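Local coordinates for insecticidal crystal protein Cry7Cal (Bacillus thuringiensis, PDB 5ZI1), which is an insecticidal three-domain toxin active against locusts, which probably recognises receptors in the insect gut and then damages the membrane through its helical domain, at residues T247-R251 and P472-A476; G259-E265 and S401-S405; Y324-T328 and M512-F516. One frame throughout, in Å; residues are numbered along the deposited sequence.

Contact 1 of 3, residues T247-R251 and P472-A476; sequences TELTR and PAVKA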
# COMPACT_ATOMS: atom_id res chain seq x y z
N THR A 247 -10.39 1.27 -5.90
CA THR A 247 -9.14 1.91 -5.54
C THR A 247 -7.96 0.96 -5.70
O THR A 247 -8.10 -0.27 -5.75
CB THR A 247 -9.22 2.41 -4.11
OG1 THR A 247 -9.44 1.27 -3.27
CG2 THR A 247 -10.41 3.35 -3.98
N GLU A 248 -6.77 1.56 -5.78
CA GLU A 248 -5.53 0.81 -5.95
C GLU A 248 -4.46 1.35 -5.00
O GLU A 248 -4.38 2.56 -4.78
CB GLU A 248 -5.00 0.90 -7.39
CG GLU A 248 -6.06 0.80 -8.48
CD GLU A 248 -5.43 0.65 -9.87
OE1 GLU A 248 -4.48 1.42 -10.19
OE2 GLU A 248 -5.86 -0.26 -10.64
N LEU A 249 -3.65 0.44 -4.46
CA LEU A 249 -2.47 0.77 -3.66
C LEU A 249 -1.23 0.61 -4.55
O LEU A 249 -0.82 -0.52 -4.84
CB LEU A 249 -2.35 -0.17 -2.46
CG LEU A 249 -3.53 -0.29 -1.52
CD1 LEU A 249 -3.36 -1.52 -0.63
CD2 LEU A 249 -3.68 1.00 -0.69
N THR A 250 -0.62 1.71 -4.94
CA THR A 250 0.49 1.67 -5.88
C THR A 250 1.86 1.60 -5.20
O THR A 250 2.87 1.65 -5.90
CB THR A 250 0.46 2.90 -6.77
OG1 THR A 250 0.56 4.06 -5.95
CG2 THR A 250 -0.84 2.95 -7.56
N ARG A 251 1.91 1.55 -3.88
CA ARG A 251 3.19 1.60 -3.19
C ARG A 251 3.95 0.29 -3.36
O ARG A 251 3.36 -0.79 -3.42
CB ARG A 251 2.98 1.91 -1.71
CG ARG A 251 2.62 0.74 -0.80
CD ARG A 251 1.28 0.15 -1.13
NE ARG A 251 0.88 -0.97 -0.28
CZ ARG A 251 1.31 -2.23 -0.41
NH1 ARG A 251 2.19 -2.56 -1.35
NH2 ARG A 251 0.86 -3.16 0.42
N PRO A 472 -4.88 6.28 -9.71
CA PRO A 472 -3.82 7.16 -9.25
C PRO A 472 -3.13 7.82 -10.42
O PRO A 472 -3.01 7.25 -11.50
CB PRO A 472 -2.87 6.22 -8.51
CG PRO A 472 -3.78 5.14 -8.01
CD PRO A 472 -4.79 4.94 -9.12
N ALA A 473 -2.70 9.05 -10.19
CA ALA A 473 -1.94 9.75 -11.22
C ALA A 473 -0.72 8.94 -11.66
O ALA A 473 -0.32 9.01 -12.82
CB ALA A 473 -1.53 11.14 -10.71
N VAL A 474 -0.12 8.18 -10.74
CA VAL A 474 1.05 7.41 -11.13
C VAL A 474 0.72 6.26 -12.07
O VAL A 474 1.64 5.69 -12.65
CB VAL A 474 1.83 6.91 -9.89
CG1 VAL A 474 2.38 8.08 -9.12
CG2 VAL A 474 0.95 6.06 -9.00
N LYS A 475 -0.56 5.93 -12.28
CA LYS A 475 -0.94 4.98 -13.32
C LYS A 475 -0.73 5.54 -14.73
O LYS A 475 -0.91 4.79 -15.70
CB LYS A 475 -2.39 4.52 -13.16
CG LYS A 475 -2.69 3.72 -11.88
CD LYS A 475 -1.88 2.42 -11.83
CE LYS A 475 -2.28 1.43 -12.93
NZ LYS A 475 -3.61 0.76 -12.71
N ALA A 476 -0.36 6.81 -14.87
CA ALA A 476 0.10 7.37 -16.13
C ALA A 476 1.27 6.56 -16.70
O ALA A 476 1.83 5.67 -16.04
CB ALA A 476 0.55 8.82 -15.95
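The torsions of K475 and E248 bring a buried salt bridge together. K475 is bent at chi2, chi3 and chi4, which curls its chain so that CG, CD and CE all pass close to OE1 of E248. The E248 chain has CG anti to its own carbonyl carbon and runs on extended (chi2 -170°), meeting the curled lysine at about a right angle. K475 NZ lies 2.7 Å from E248 OE1 and uses the syn lone pair of that oxygen; a second, weak bond runs from NZ to E248 OE2. Both polar ends have further partners: NZ also donates to R458 O and N461 OD1, and OE2 accepts from R458 N, which would help to offset the cost of burying the two charges. Beside this pair the contact is van der Waals packing. The methyl CG2 of T250 lies 3.7 Å from CG of P472, and T250 OG1 rests against V474 CG2. P472 CD, in turn, packs 3.7 Å from the carboxylate oxygen OE1 of E248. Within the turn K475 N donates to P472 O at 2.9 Å. The contact joins the loop between strands 245-246 and 252-254 to the 3-10 turn that follows strand 468-472, which pairs in parallel with 245-246; strand 589-599 packs against P472 and A473, and helix 13-26 touches T247 and L249.

Contact 2 of 3, residues G259-E265 and S401-S405; sequences GLTGINE and SKCKS
I263 and K402 cross at about a right angle, and the two branches of the isoleucine meet different parts of the 401-405 segment. CG2 of I263 rests against CD of K402, while CD1 reaches back to the backbone, 3.4 Å from S401 O. L260 also approaches this backbone: with CG anti to the backbone N (chi1 -180°), its CD1 lies 3.6 Å from K402 O and also touches CB of K404. K402 crosses E265, too, at nearly a right angle. Its NZ donates to E265 OE2 over 3.2 Å on the syn side, while OE1 of E265 lies against CE of K402. K404 instead runs extended as far as CE, its CD 3.6 Å from T261 OG1, and its ammonium bonds to T406 OG1. L260 is backbone-bonded to W271, and D270 OD1 accepts from G262 N; strand 404-407 edges the sheet next to strand 352-365. Chemically, aliphatic carbons of L260 and I263 lie against backbone carbonyls, and the chains of K402 and K404 add to this join between a loop and a sheet edge in the middle domain. Both residues of its salt bridge, E265 and K402, are partly exposed, and solvent probably weakens the pairing.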
# COMPACT_ATOMS: atom_id res chain seq x y z
N GLY A 259 20.19 -12.70 1.83
CA GLY A 259 21.57 -12.87 2.24
C GLY A 259 21.63 -13.91 3.34
O GLY A 259 20.62 -14.26 3.94
N LEU A 260 22.85 -14.40 3.59
CA LEU A 260 23.02 -15.45 4.59
C LEU A 260 22.87 -14.87 5.99
O LEU A 260 23.52 -13.88 6.34
CB LEU A 260 24.37 -16.11 4.43
CG LEU A 260 24.67 -17.23 5.42
CD1 LEU A 260 23.78 -18.45 5.14
CD2 LEU A 260 26.14 -17.61 5.31
N THR A 261 22.00 -15.48 6.79
CA THR A 261 21.92 -15.22 8.22
C THR A 261 21.67 -16.54 8.95
O THR A 261 21.28 -17.54 8.34
CB THR A 261 20.78 -14.24 8.61
OG1 THR A 261 19.51 -14.84 8.31
CG2 THR A 261 20.91 -12.92 7.88
N GLY A 262 21.90 -16.52 10.26
CA GLY A 262 21.51 -17.61 11.12
C GLY A 262 22.51 -18.73 11.30
O GLY A 262 22.28 -19.61 12.14
N ILE A 263 23.61 -18.76 10.55
CA ILE A 263 24.60 -19.83 10.70
C ILE A 263 25.61 -19.50 11.80
O ILE A 263 25.90 -20.33 12.66
CB ILE A 263 25.32 -20.09 9.35
CG1 ILE A 263 24.32 -20.25 8.20
CG2 ILE A 263 26.18 -21.34 9.44
CD1 ILE A 263 23.29 -21.32 8.44
N ASN A 264 26.12 -18.27 11.78
CA ASN A 264 27.01 -17.70 12.80
C ASN A 264 28.18 -18.64 13.10
O ASN A 264 28.33 -19.22 14.17
CB ASN A 264 26.20 -17.32 14.04
CG ASN A 264 25.04 -16.37 13.70
OD1 ASN A 264 23.88 -16.80 13.63
ND2 ASN A 264 25.36 -15.10 13.44
N GLU A 265 29.01 -18.78 12.06
CA GLU A 265 30.34 -19.36 12.12
C GLU A 265 31.26 -18.42 11.36
O GLU A 265 30.83 -17.72 10.44
CB GLU A 265 30.38 -20.78 11.52
CG GLU A 265 29.58 -21.78 12.34
CD GLU A 265 29.36 -23.10 11.65
OE1 GLU A 265 30.00 -23.34 10.60
OE2 GLU A 265 28.55 -23.91 12.15
N SER A 401 23.19 -27.21 5.49
CA SER A 401 23.01 -26.62 6.81
C SER A 401 23.81 -25.35 6.99
O SER A 401 23.66 -24.68 8.01
CB SER A 401 23.39 -27.62 7.90
OG SER A 401 24.79 -27.79 7.97
N LYS A 402 24.66 -25.00 6.03
CA LYS A 402 25.38 -23.73 6.04
C LYS A 402 24.77 -22.71 5.10
O LYS A 402 25.36 -21.65 4.87
CB LYS A 402 26.86 -23.96 5.68
CG LYS A 402 27.56 -25.03 6.52
CD LYS A 402 27.48 -24.75 8.03
CE LYS A 402 28.46 -25.65 8.79
NZ LYS A 402 27.85 -26.20 10.05
N CYS A 403 23.61 -23.02 4.52
CA CYS A 403 22.90 -22.14 3.61
C CYS A 403 21.58 -21.76 4.23
O CYS A 403 21.13 -22.36 5.22
CB CYS A 403 22.69 -22.82 2.24
SG CYS A 403 24.24 -23.37 1.48
N LYS A 404 20.94 -20.74 3.66
CA LYS A 404 19.63 -20.32 4.13
C LYS A 404 18.67 -20.34 2.96
O LYS A 404 18.90 -19.67 1.95
CB LYS A 404 19.68 -18.93 4.77
CG LYS A 404 18.31 -18.43 5.16
CD LYS A 404 18.37 -17.09 5.81
CE LYS A 404 17.00 -16.68 6.34
NZ LYS A 404 16.11 -16.19 5.25
N SER A 405 17.61 -21.13 3.10
CA SER A 405 16.54 -21.12 2.13
C SER A 405 15.41 -20.23 2.64
O SER A 405 15.18 -20.12 3.84
CB SER A 405 16.03 -22.54 1.87
OG SER A 405 15.52 -23.07 3.07

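Contact 3 of 3, residues Y324-T328 and M512-F516; sequences YTKST and MRLSF
K326 and R513 touch through their CB atoms, 3.6 Å apart, and their side chains cross obliquely, K326 running toward S515 and R513 toward S327. The R513 chain, extended from CG to NE, carries CD past K326 O at 3.3 Å. Its NH1 donates to the same oxygen at 2.8 Å, with an N-H...O angle of 151°. The approach lies in the carbonyl plane, although the oxygen is tilted 15° out of the guanidinium plane. K326, bent at chi3 (88°), brings NZ to S515 OG for a weak bond of 3.2 Å; that hydroxyl also bonds to D460 O. F477 makes a cation-pi contact with R513, and E574 forms a weak, long ion pair with K326 NZ. Two waters add to this shell. Water 1 links T325 O to R513 N, and water 2 accepts from R513 NH1 at 2.7 Å, at the edge of the guanidinium and in its plane. Further out, the type II turn from Y324 to S327 presents K326 O to the arginine. The like charges do not touch, K326 NZ being 6.4 Å from R513 NE. In this surface contact between middle and C-terminal domains the shortest direct polar link is thus a charged donor on a backbone carbonyl, with water 2 as the second partner of NH1.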
# COMPACT_ATOMS: atom_id res chain seq x y z
N TYR A 324 5.64 0.88 -18.13
CA TYR A 324 4.58 1.67 -17.51
C TYR A 324 3.22 1.10 -17.90
O TYR A 324 3.12 0.19 -18.73
CB TYR A 324 4.68 3.13 -17.92
CG TYR A 324 5.96 3.79 -17.42
CD1 TYR A 324 6.39 3.62 -16.11
CD2 TYR A 324 6.72 4.58 -18.27
CE1 TYR A 324 7.54 4.22 -15.65
CE2 TYR A 324 7.89 5.19 -17.82
CZ TYR A 324 8.29 5.00 -16.51
OH TYR A 324 9.44 5.61 -16.07
N THR A 325 2.17 1.62 -17.29
CA THR A 325 0.84 1.07 -17.53
C THR A 325 0.38 1.36 -18.96
O THR A 325 0.48 2.50 -19.43
CB THR A 325 -0.17 1.66 -16.55
OG1 THR A 325 0.31 1.51 -15.19
CG2 THR A 325 -1.50 0.97 -16.71
N LYS A 326 -0.09 0.31 -19.67
CA LYS A 326 -0.58 0.43 -21.06
C LYS A 326 0.41 1.15 -21.97
O LYS A 326 0.02 1.86 -22.90
CB LYS A 326 -1.95 1.12 -21.12
CG LYS A 326 -3.10 0.22 -20.67
CD LYS A 326 -4.40 0.57 -21.39
CE LYS A 326 -4.56 -0.18 -22.71
NZ LYS A 326 -5.77 0.28 -23.47
N SER A 327 1.70 0.99 -21.70
CA SER A 327 2.76 1.41 -22.60
C SER A 327 3.63 0.19 -22.87
O SER A 327 3.69 -0.73 -22.04
CB SER A 327 3.58 2.56 -21.99
OG SER A 327 4.71 2.87 -22.77
N THR A 328 4.27 0.15 -24.05
CA THR A 328 5.19 -0.94 -24.38
C THR A 328 6.65 -0.54 -24.28
O THR A 328 7.52 -1.42 -24.33
CB THR A 328 4.94 -1.50 -25.80
OG1 THR A 328 5.25 -0.49 -26.77
CG2 THR A 328 3.51 -2.02 -25.99
N MET A 512 -1.96 9.24 -19.96
CA MET A 512 -2.52 8.04 -19.37
C MET A 512 -3.39 7.38 -20.42
O MET A 512 -4.10 8.08 -21.16
CB MET A 512 -3.30 8.41 -18.11
CG MET A 512 -4.00 7.28 -17.41
SD MET A 512 -4.88 7.93 -15.96
CE MET A 512 -3.54 8.23 -14.81
N ARG A 513 -3.33 6.05 -20.51
CA ARG A 513 -4.20 5.29 -21.40
C ARG A 513 -5.30 4.63 -20.59
O ARG A 513 -5.03 4.04 -19.54
CB ARG A 513 -3.43 4.23 -22.20
CG ARG A 513 -2.43 4.80 -23.18
CD ARG A 513 -2.14 3.86 -24.38
NE ARG A 513 -1.42 4.60 -25.40
CZ ARG A 513 -0.09 4.69 -25.46
NH1 ARG A 513 0.66 4.05 -24.57
NH2 ARG A 513 0.49 5.41 -26.42
N LEU A 514 -6.53 4.71 -21.08
CA LEU A 514 -7.67 4.14 -20.39
C LEU A 514 -8.25 3.00 -21.22
O LEU A 514 -8.05 2.95 -22.44
CB LEU A 514 -8.75 5.21 -20.12
CG LEU A 514 -8.45 6.43 -19.23
CD1 LEU A 514 -7.92 6.04 -17.84
CD2 LEU A 514 -7.47 7.36 -19.90
N SER A 515 -8.95 2.09 -20.56
CA SER A 515 -9.59 0.94 -21.19
C SER A 515 -11.07 1.02 -20.92
O SER A 515 -11.48 1.07 -19.76
CB SER A 515 -9.04 -0.40 -20.67
OG SER A 515 -7.68 -0.58 -20.99
N PHE A 516 -11.88 1.01 -21.98
CA PHE A 516 -13.32 0.90 -21.85
C PHE A 516 -13.85 0.19 -23.09
O PHE A 516 -13.20 0.17 -24.14
CB PHE A 516 -13.98 2.27 -21.67
CG PHE A 516 -13.33 3.37 -22.45
CD1 PHE A 516 -13.71 3.62 -23.76
CD2 PHE A 516 -12.33 4.14 -21.88
CE1 PHE A 516 -13.11 4.64 -24.48
CE2 PHE A 516 -11.72 5.15 -22.59
CZ PHE A 516 -12.10 5.41 -23.90
O HOH W 1 -1.64 4.64 -18.61
O HOH W 2 3.19 4.53 -25.36

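Contacts 1 and 3 are neighbours, with centres 12 Å apart, and both join the middle and C-terminal parts of the toxin. They touch directly: K475 O lies 3.3 Å from CB of T325, and CE of M512 packs 3.5 Å from both P472 O and A476 N. N461 serves both, accepting from K475 NZ and donating to R513 O. Contact 2 stands apart within the middle domain, its centre 38 Å from that of contact 1 and 44 Å from that of contact 3; the nearest atoms are about 21 Å and 27 Å away. Along the chain the segments of contacts 1 and 3 alternate, as do those of contacts 2 and 3, whereas both segments of contact 2 fall between those of contact 1.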